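Local atomic coordinates of ferredoxin--NADP reductase, apicoplast (Plasmodium falciparum, PDB entry 3JQQ), a protein that transfers electrons between ferredoxin and NADP(H) by way of a bound FAD and may serve the last step of isoprenoid precursor synthesis in the apicoplast. Residues 36-50 against 105-118. The protein carries 1 engineered substitution. Residues are numbered along the deposited sequence; the frame is centred on the assembly and turned at random.
With FAD (flavin-adenine dinucleotide), chain I.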
loop_
_atom_site.group_PDB
_atom_site.type_symbol
_atom_site.label_atom_id
_atom_site.label_comp_id
_atom_site.label_asym_id
_atom_site.label_seq_id
_atom_site.Cartn_x
_atom_site.Cartn_y
_atom_site.Cartn_z
ATOM N N TYR B 36 11.599 3.899 -12.207
ATOM C CA TYR B 36 11.921 4.469 -13.502
ATOM C C TYR B 36 11.216 5.798 -13.730
ATOM O O TYR B 36 10.018 5.941 -13.474
ATOM C CB TYR B 36 11.609 3.470 -14.628
ATOM C CG TYR B 36 12.545 2.283 -14.622
ATOM C CD1 TYR B 36 12.175 1.081 -14.031
ATOM C CD2 TYR B 36 13.816 2.375 -15.178
ATOM C CE1 TYR B 36 13.041 -0.003 -14.006
ATOM C CE2 TYR B 36 14.689 1.298 -15.158
ATOM C CZ TYR B 36 14.293 0.113 -14.568
ATOM O OH TYR B 36 15.150 -0.962 -14.544
ATOM N N HIS B 37 11.990 6.776 -14.184
ATOM C CA HIS B 37 11.469 8.062 -14.614
ATOM C C HIS B 37 11.173 7.973 -16.104
ATOM O O HIS B 37 12.074 7.727 -16.906
ATOM C CB HIS B 37 12.508 9.151 -14.339
ATOM C CG HIS B 37 12.267 10.433 -15.077
ATOM N ND1 HIS B 37 11.404 11.405 -14.619
ATOM C CD2 HIS B 37 12.801 10.915 -16.225
ATOM C CE1 HIS B 37 11.409 12.427 -15.457
ATOM N NE2 HIS B 37 12.248 12.154 -16.440
ATOM N N LEU B 38 9.908 8.150 -16.474
ATOM C CA LEU B 38 9.512 8.083 -17.876
ATOM C C LEU B 38 9.301 9.477 -18.449
ATOM O O LEU B 38 8.523 10.259 -17.910
ATOM C CB LEU B 38 8.217 7.278 -18.040
ATOM C CG LEU B 38 8.164 5.815 -17.590
ATOM C CD1 LEU B 38 6.772 5.242 -17.808
ATOM C CD2 LEU B 38 9.203 4.981 -18.331
ATOM N N GLU B 39 9.993 9.793 -19.540
ATOM C CA GLU B 39 9.656 10.986 -20.302
ATOM C C GLU B 39 8.681 10.574 -21.398
ATOM O O GLU B 39 8.950 9.649 -22.164
ATOM C CB GLU B 39 10.899 11.671 -20.887
ATOM C CG GLU B 39 10.651 13.138 -21.254
ATOM C CD GLU B 39 11.894 13.866 -21.741
ATOM O OE1 GLU B 39 13.007 13.547 -21.267
ATOM O OE2 GLU B 39 11.751 14.770 -22.594
ATOM N N ILE B 40 7.538 11.252 -21.453
ATOM C CA ILE B 40 6.457 10.858 -22.350
ATOM C C ILE B 40 6.020 11.988 -23.281
ATOM O O ILE B 40 5.686 13.083 -22.835
ATOM C CB ILE B 40 5.245 10.339 -21.561
ATOM C CG1 ILE B 40 5.589 9.017 -20.868
ATOM C CG2 ILE B 40 4.043 10.163 -22.486
ATOM C CD1 ILE B 40 4.472 8.460 -20.018
ATOM N N ASN B 41 6.037 11.705 -24.588
ATOM C CA ASN B 41 5.581 12.656 -25.597
ATOM C C ASN B 41 4.104 12.438 -25.895
ATOM O O ASN B 41 3.704 11.381 -26.387
ATOM C CB ASN B 41 6.416 12.531 -26.874
ATOM C CG ASN B 41 6.123 13.634 -27.885
ATOM O OD1 ASN B 41 4.969 13.886 -28.246
ATOM N ND2 ASN B 41 7.173 14.303 -28.360
ATOM N N HIS B 42 3.304 13.443 -25.585
ATOM C CA HIS B 42 1.861 13.357 -25.744
ATOM C C HIS B 42 1.399 14.362 -26.806
ATOM O O HIS B 42 0.202 14.598 -26.973
ATOM C CB HIS B 42 1.182 13.646 -24.406
ATOM C CG HIS B 42 1.593 14.951 -23.797
ATOM N ND1 HIS B 42 0.947 16.141 -24.080
ATOM C CD2 HIS B 42 2.593 15.264 -22.928
ATOM C CE1 HIS B 42 1.527 17.127 -23.406
ATOM N NE2 HIS B 42 2.527 16.624 -22.705
ATOM N N ASN B 43 2.371 14.943 -27.509
ATOM C CA ASN B 43 2.124 15.919 -28.576
ATOM C C ASN B 43 1.319 17.141 -28.142
ATOM O O ASN B 43 0.509 17.667 -28.908
ATOM C CB ASN B 43 1.484 15.252 -29.798
ATOM C CG ASN B 43 2.512 14.691 -30.758
ATOM O OD1 ASN B 43 3.710 14.930 -30.607
ATOM N ND2 ASN B 43 2.052 13.945 -31.756
ATOM N N GLY B 44 1.563 17.591 -26.914
ATOM C CA GLY B 44 0.856 18.735 -26.351
ATOM C C GLY B 44 -0.611 18.470 -26.066
ATOM O O GLY B 44 -1.320 19.345 -25.571
ATOM N N LEU B 45 -1.064 17.254 -26.367
ATOM C CA LEU B 45 -2.480 16.892 -26.260
ATOM C C LEU B 45 -2.980 16.583 -24.846
ATOM O O LEU B 45 -4.166 16.747 -24.559
ATOM C CB LEU B 45 -2.791 15.709 -27.177
ATOM C CG LEU B 45 -3.427 15.994 -28.540
ATOM C CD1 LEU B 45 -3.022 17.362 -29.085
ATOM C CD2 LEU B 45 -3.075 14.885 -29.518
ATOM N N PHE B 46 -2.094 16.111 -23.975
ATOM C CA PHE B 46 -2.497 15.789 -22.608
ATOM C C PHE B 46 -2.483 17.043 -21.740
ATOM O O PHE B 46 -1.442 17.683 -21.557
ATOM C CB PHE B 46 -1.599 14.710 -22.003
ATOM C CG PHE B 46 -2.198 14.028 -20.809
ATOM C CD1 PHE B 46 -3.076 12.969 -20.974
ATOM C CD2 PHE B 46 -1.888 14.451 -19.522
ATOM C CE1 PHE B 46 -3.633 12.338 -19.883
ATOM C CE2 PHE B 46 -2.445 13.822 -18.422
ATOM C CZ PHE B 46 -3.318 12.765 -18.602
ATOM N N LYS B 47 -3.648 17.393 -21.207
ATOM C CA LYS B 47 -3.793 18.622 -20.435
ATOM C C LYS B 47 -3.874 18.318 -18.951
ATOM O O LYS B 47 -4.610 17.419 -18.525
ATOM C CB LYS B 47 -5.047 19.377 -20.886
ATOM C CG LYS B 47 -5.024 19.806 -22.343
ATOM C CD LYS B 47 -4.188 21.061 -22.532
ATOM C CE LYS B 47 -4.196 21.511 -23.985
ATOM N NZ LYS B 47 -3.562 22.850 -24.146
ATOM N N TYR B 48 -3.116 19.070 -18.165
ATOM C CA TYR B 48 -3.071 18.851 -16.736
ATOM C C TYR B 48 -2.540 20.086 -16.037
ATOM O O TYR B 48 -1.884 20.931 -16.647
ATOM C CB TYR B 48 -2.171 17.650 -16.407
ATOM C CG TYR B 48 -0.712 17.862 -16.761
ATOM C CD1 TYR B 48 -0.235 17.561 -18.029
ATOM C CD2 TYR B 48 0.186 18.363 -15.826
ATOM C CE1 TYR B 48 1.095 17.756 -18.360
ATOM C CE2 TYR B 48 1.521 18.557 -16.147
ATOM C CZ TYR B 48 1.968 18.254 -17.417
ATOM O OH TYR B 48 3.293 18.442 -17.744
ATOM N N LEU B 49 -2.840 20.182 -14.749
ATOM C CA LEU B 49 -2.223 21.172 -13.893
ATOM C C LEU B 49 -1.207 20.457 -13.021
ATOM O O LEU B 49 -1.332 19.251 -12.763
ATOM C CB LEU B 49 -3.268 21.846 -13.006
ATOM C CG LEU B 49 -4.323 22.720 -13.687
ATOM C CD1 LEU B 49 -5.248 23.329 -12.651
ATOM C CD2 LEU B 49 -3.662 23.807 -14.522
ATOM N N GLU B 50 -0.201 21.191 -12.566
ATOM C CA GLU B 50 0.750 20.634 -11.627
ATOM C C GLU B 50 -0.005 19.980 -10.466
ATOM O O GLU B 50 -0.957 20.555 -9.937
ATOM C CB GLU B 50 1.700 21.721 -11.120
ATOM C CG GLU B 50 2.707 22.209 -12.163
ATOM C CD GLU B 50 2.094 23.144 -13.200
ATOM O OE1 GLU B 50 1.005 23.697 -12.941
ATOM O OE2 GLU B 50 2.706 23.323 -14.276
ATOM N N ILE B 105 2.225 13.129 -12.030
ATOM C CA ILE B 105 3.027 13.784 -13.046
ATOM C C ILE B 105 4.088 14.626 -12.349
ATOM O O ILE B 105 3.774 15.404 -11.453
ATOM C CB ILE B 105 2.145 14.672 -13.952
ATOM C CG1 ILE B 105 1.001 13.849 -14.548
ATOM C CG2 ILE B 105 2.972 15.310 -15.057
ATOM C CD1 ILE B 105 -0.038 14.679 -15.295
ATOM N N SER B 106 5.347 14.455 -12.743
ATOM C CA SER B 106 6.448 15.150 -12.078
ATOM C C SER B 106 7.042 16.286 -12.920
ATOM O O SER B 106 8.096 16.831 -12.585
ATOM C CB SER B 106 7.540 14.160 -11.669
ATOM O OG SER B 106 7.939 13.356 -12.766
ATOM N N SER B 107 6.361 16.638 -14.005
ATOM C CA SER B 107 6.795 17.745 -14.858
ATOM C C SER B 107 5.895 18.966 -14.690
ATOM O O SER B 107 4.847 18.892 -14.048
ATOM C CB SER B 107 6.818 17.311 -16.325
ATOM O OG SER B 107 5.616 16.647 -16.682
ATOM N N SER B 108 6.307 20.095 -15.274
ATOM C CA SER B 108 5.493 21.308 -15.272
ATOM C C SER B 108 4.745 21.454 -16.600
ATOM O O SER B 108 5.184 20.931 -17.623
ATOM C CB SER B 108 6.366 22.537 -15.013
ATOM O OG SER B 108 5.573 23.640 -14.613
ATOM N N ASN B 109 3.619 22.169 -16.571
ATOM C CA ASN B 109 2.747 22.365 -17.741
ATOM C C ASN B 109 3.449 22.861 -18.997
ATOM O O ASN B 109 3.081 22.498 -20.116
ATOM C CB ASN B 109 1.649 23.380 -17.413
ATOM C CG ASN B 109 0.439 22.748 -16.778
ATOM O OD1 ASN B 109 -0.694 23.156 -17.039
ATOM N ND2 ASN B 109 0.664 21.748 -15.933
ATOM N N ASN B 110 4.433 23.728 -18.795
ATOM C CA ASN B 110 5.115 24.414 -19.883
ATOM C C ASN B 110 6.095 23.525 -20.636
ATOM O O ASN B 110 6.595 23.899 -21.697
ATOM C CB ASN B 110 5.861 25.626 -19.331
ATOM C CG ASN B 110 6.735 25.272 -18.148
ATOM O OD1 ASN B 110 6.242 25.041 -17.043
ATOM N ND2 ASN B 110 8.044 25.225 -18.372
ATOM N N MET B 111 6.377 22.352 -20.082
ATOM C CA MET B 111 7.318 21.434 -20.705
ATOM C C MET B 111 6.643 20.660 -21.832
ATOM O O MET B 111 5.476 20.282 -21.727
ATOM C CB MET B 111 7.919 20.496 -19.655
ATOM C CG MET B 111 8.713 21.241 -18.585
ATOM S SD MET B 111 9.245 20.225 -17.193
ATOM C CE MET B 111 10.218 21.409 -16.261
ATOM N N GLU B 112 7.369 20.442 -22.915
ATOM C CA GLU B 112 6.817 19.743 -24.066
ATOM C C GLU B 112 6.321 18.364 -23.640
ATOM O O GLU B 112 5.156 18.029 -23.824
ATOM C CB GLU B 112 7.864 19.634 -25.179
ATOM C CG GLU B 112 7.301 19.240 -26.537
ATOM C CD GLU B 112 8.259 19.539 -27.679
ATOM O OE1 GLU B 112 8.180 18.851 -28.719
ATOM O OE2 GLU B 112 9.093 20.463 -27.538
ATOM N N ASN B 113 7.220 17.578 -23.055
ATOM C CA ASN B 113 6.892 16.239 -22.563
ATOM C C ASN B 113 6.477 16.232 -21.096
ATOM O O ASN B 113 6.730 17.199 -20.372
ATOM C CB ASN B 113 8.091 15.305 -22.747
ATOM C CG ASN B 113 8.498 15.163 -24.198
ATOM O OD1 ASN B 113 7.659 14.953 -25.073
ATOM N ND2 ASN B 113 9.795 15.267 -24.461
ATOM N N LEU B 114 5.840 15.146 -20.661
ATOM C CA LEU B 114 5.467 14.993 -19.253
ATOM C C LEU B 114 6.295 13.911 -18.551
ATOM O O LEU B 114 6.818 12.999 -19.194
ATOM C CB LEU B 114 3.962 14.727 -19.102
ATOM C CG LEU B 114 3.381 13.399 -19.603
ATOM C CD1 LEU B 114 3.635 12.283 -18.602
ATOM C CD2 LEU B 114 1.892 13.541 -19.875
ATOM N N SER B 115 6.409 14.030 -17.229
ATOM C CA SER B 115 7.219 13.118 -16.422
ATOM C C SER B 115 6.358 12.255 -15.511
ATOM O O SER B 115 5.256 12.639 -15.129
ATOM C CB SER B 115 8.203 13.899 -15.547
ATOM O OG SER B 115 8.891 14.886 -16.288
ATOM N N VAL B 116 6.894 11.096 -15.149
ATOM C CA VAL B 116 6.255 10.184 -14.220
ATOM C C VAL B 116 7.338 9.294 -13.620
ATOM O O VAL B 116 8.267 8.890 -14.321
ATOM C CB VAL B 116 5.196 9.317 -14.930
ATOM C CG1 VAL B 116 5.265 7.878 -14.441
ATOM C CG2 VAL B 116 3.801 9.908 -14.732
ATOM N N ALA B 117 7.239 9.017 -12.323
ATOM C CA ALA B 117 8.188 8.127 -11.660
ATOM C C ALA B 117 7.465 6.909 -11.107
ATOM O O ALA B 117 6.569 7.033 -10.269
ATOM C CB ALA B 117 8.931 8.857 -10.557
ATOM N N ILE B 118 7.862 5.734 -11.579
ATOM C CA ILE B 118 7.154 4.501 -11.262
ATOM C C ILE B 118 8.046 3.494 -10.552
ATOM O O ILE B 118 9.046 3.032 -11.100
ATOM C CB ILE B 118 6.572 3.852 -12.533
ATOM C CG1 ILE B 118 5.601 4.813 -13.220
ATOM C CG2 ILE B 118 5.877 2.536 -12.197
ATOM C CD1 ILE B 118 4.987 4.255 -14.476
HETATM P PA FAD I . -0.583 -4.558 -8.768
HETATM O O1A FAD I . -1.845 -3.736 -8.876
HETATM O O2A FAD I . -0.549 -5.635 -9.827
HETATM O O5B FAD I . -0.444 -5.177 -7.284
HETATM C C5B FAD I . -0.308 -4.330 -6.162
HETATM C C4B FAD I . 0.770 -4.855 -5.218
HETATM O O4B FAD I . 0.519 -6.205 -4.869
HETATM C C3B FAD I . 2.141 -4.817 -5.869
HETATM O O3B FAD I . 3.090 -4.483 -4.885
HETATM C C2B FAD I . 2.369 -6.244 -6.322
HETATM O O2B FAD I . 3.734 -6.586 -6.251
HETATM C C1B FAD I . 1.542 -7.063 -5.346
HETATM N N9A FAD I . 0.936 -8.247 -5.982
HETATM C C8A FAD I . 0.159 -8.276 -7.110
HETATM N N7A FAD I . -0.205 -9.560 -7.347
HETATM C C5A FAD I . 0.325 -10.345 -6.383
HETATM C C6A FAD I . 0.265 -11.714 -6.151
HETATM N N6A FAD I . -0.343 -12.518 -7.022
HETATM N N1A FAD I . 0.924 -12.241 -5.060
HETATM C C2A FAD I . 1.630 -11.413 -4.214
HETATM N N3A FAD I . 1.685 -10.056 -4.454
HETATM C C4A FAD I . 1.041 -9.531 -5.521
HETATM N N1 FAD I . 2.895 4.704 -7.941
HETATM C C2 FAD I . 4.125 5.084 -8.429
HETATM O O2 FAD I . 4.997 4.230 -8.593
HETATM N N3 FAD I . 4.374 6.409 -8.730
HETATM C C4 FAD I . 3.394 7.360 -8.540
HETATM O O4 FAD I . 3.617 8.539 -8.806
HETATM C C4X FAD I . 2.153 6.978 -8.046
HETATM N N5 FAD I . 1.170 7.926 -7.855
HETATM C C5X FAD I . -0.057 7.532 -7.364
HETATM C C6 FAD I . -1.048 8.490 -7.172
HETATM C C7 FAD I . -2.288 8.112 -6.681
HETATM C C7M FAD I . -3.356 9.149 -6.474
HETATM C C8 FAD I . -2.533 6.771 -6.384
HETATM C C8M FAD I . -3.869 6.339 -5.846
HETATM C C9 FAD I . -1.540 5.818 -6.575
HETATM C C9A FAD I . -0.299 6.190 -7.065
HETATM N N10 FAD I . 0.682 5.231 -7.262
HETATM C C10 FAD I . 1.908 5.640 -7.746
HETATM C "C1'" FAD I . 0.389 3.750 -7.117
HETATM C "C2'" FAD I . 0.237 3.056 -8.477
HETATM O "O2'" FAD I . -0.934 3.524 -9.101
HETATM C "C3'" FAD I . 0.115 1.524 -8.440
HETATM O "O3'" FAD I . -0.733 1.114 -7.389
HETATM C "C4'" FAD I . 1.454 0.796 -8.343
HETATM O "O4'" FAD I . 2.192 1.043 -9.518
HETATM C "C5'" FAD I . 1.237 -0.710 -8.224
HETATM O "O5'" FAD I . 0.557 -1.130 -9.384
HETATM P P FAD I . 0.865 -2.549 -10.079
HETATM O O1P FAD I . -0.174 -2.821 -11.142
HETATM O O2P FAD I . 2.261 -2.599 -10.656
HETATM O O3P FAD I . 0.712 -3.609 -8.879
HETATM O O HOH W 1 4.245 16.152 -25.596
HETATM O O HOH W 2 3.737 17.862 -20.641
#
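Glu39 and Asn113 form a short side-chain hydrogen bond where strand 36-41 meets the residue leading into its antiparallel neighbour, strand 114-118, in the beta-barrel of the FAD-binding domain of this plant-type reductase. Asn113 ND2 reaches Glu39 OE2 at 2.7 Å, on the anti side of the carboxylate. The Glu39 chain runs extended, with CG anti to the backbone N (chi1 -160°); the two side chains cross at about a right angle, with carboxylate and amide planes 54° apart. Farther along, Glu50 OE2 accepts the backbone N-H of Asn109 in a nearly straight bond (173°; N to OE2 2.7 Å), joining Glu50 to the type I turn 108-111, next to helix 183-192, whose Ser187 and Lys191 touch the Glu50 side chain.

Paired backbone bonds tie Tyr36 to Ile118 and Ile40 to Leu114; between them Leu38 N gives a firm bond to Val116 O, while the return bond from Val116 N is weak. Here the ladder also serves the cofactor: Ala117 O, which points away from strand 36-41, accepts the N3-H of the flavin (N3 to O 2.8 Å). A strand can thus satisfy its neighbour with some carbonyls and its ligand with another.

Beyond the strands, Tyr48 packs against residues 105-109. Its OH accepts from Ser107 OG, which in turn accepts the N-H of Ser115, and a water links that OH with His42 NE2. Another water, over the centre of the His42 ring, bridges His42 N and Glu112 O.

The apolar layer starts with Leu114, whose CD1 lies alongside Ile40 and whose CD2 packs against His42 and Phe46. Ile105 completes it, turning CD1 to the edge of the Phe46 ring and over one face of Tyr48 in a CH-pi contact, 3.9 Å from that tyrosine's ring centroid.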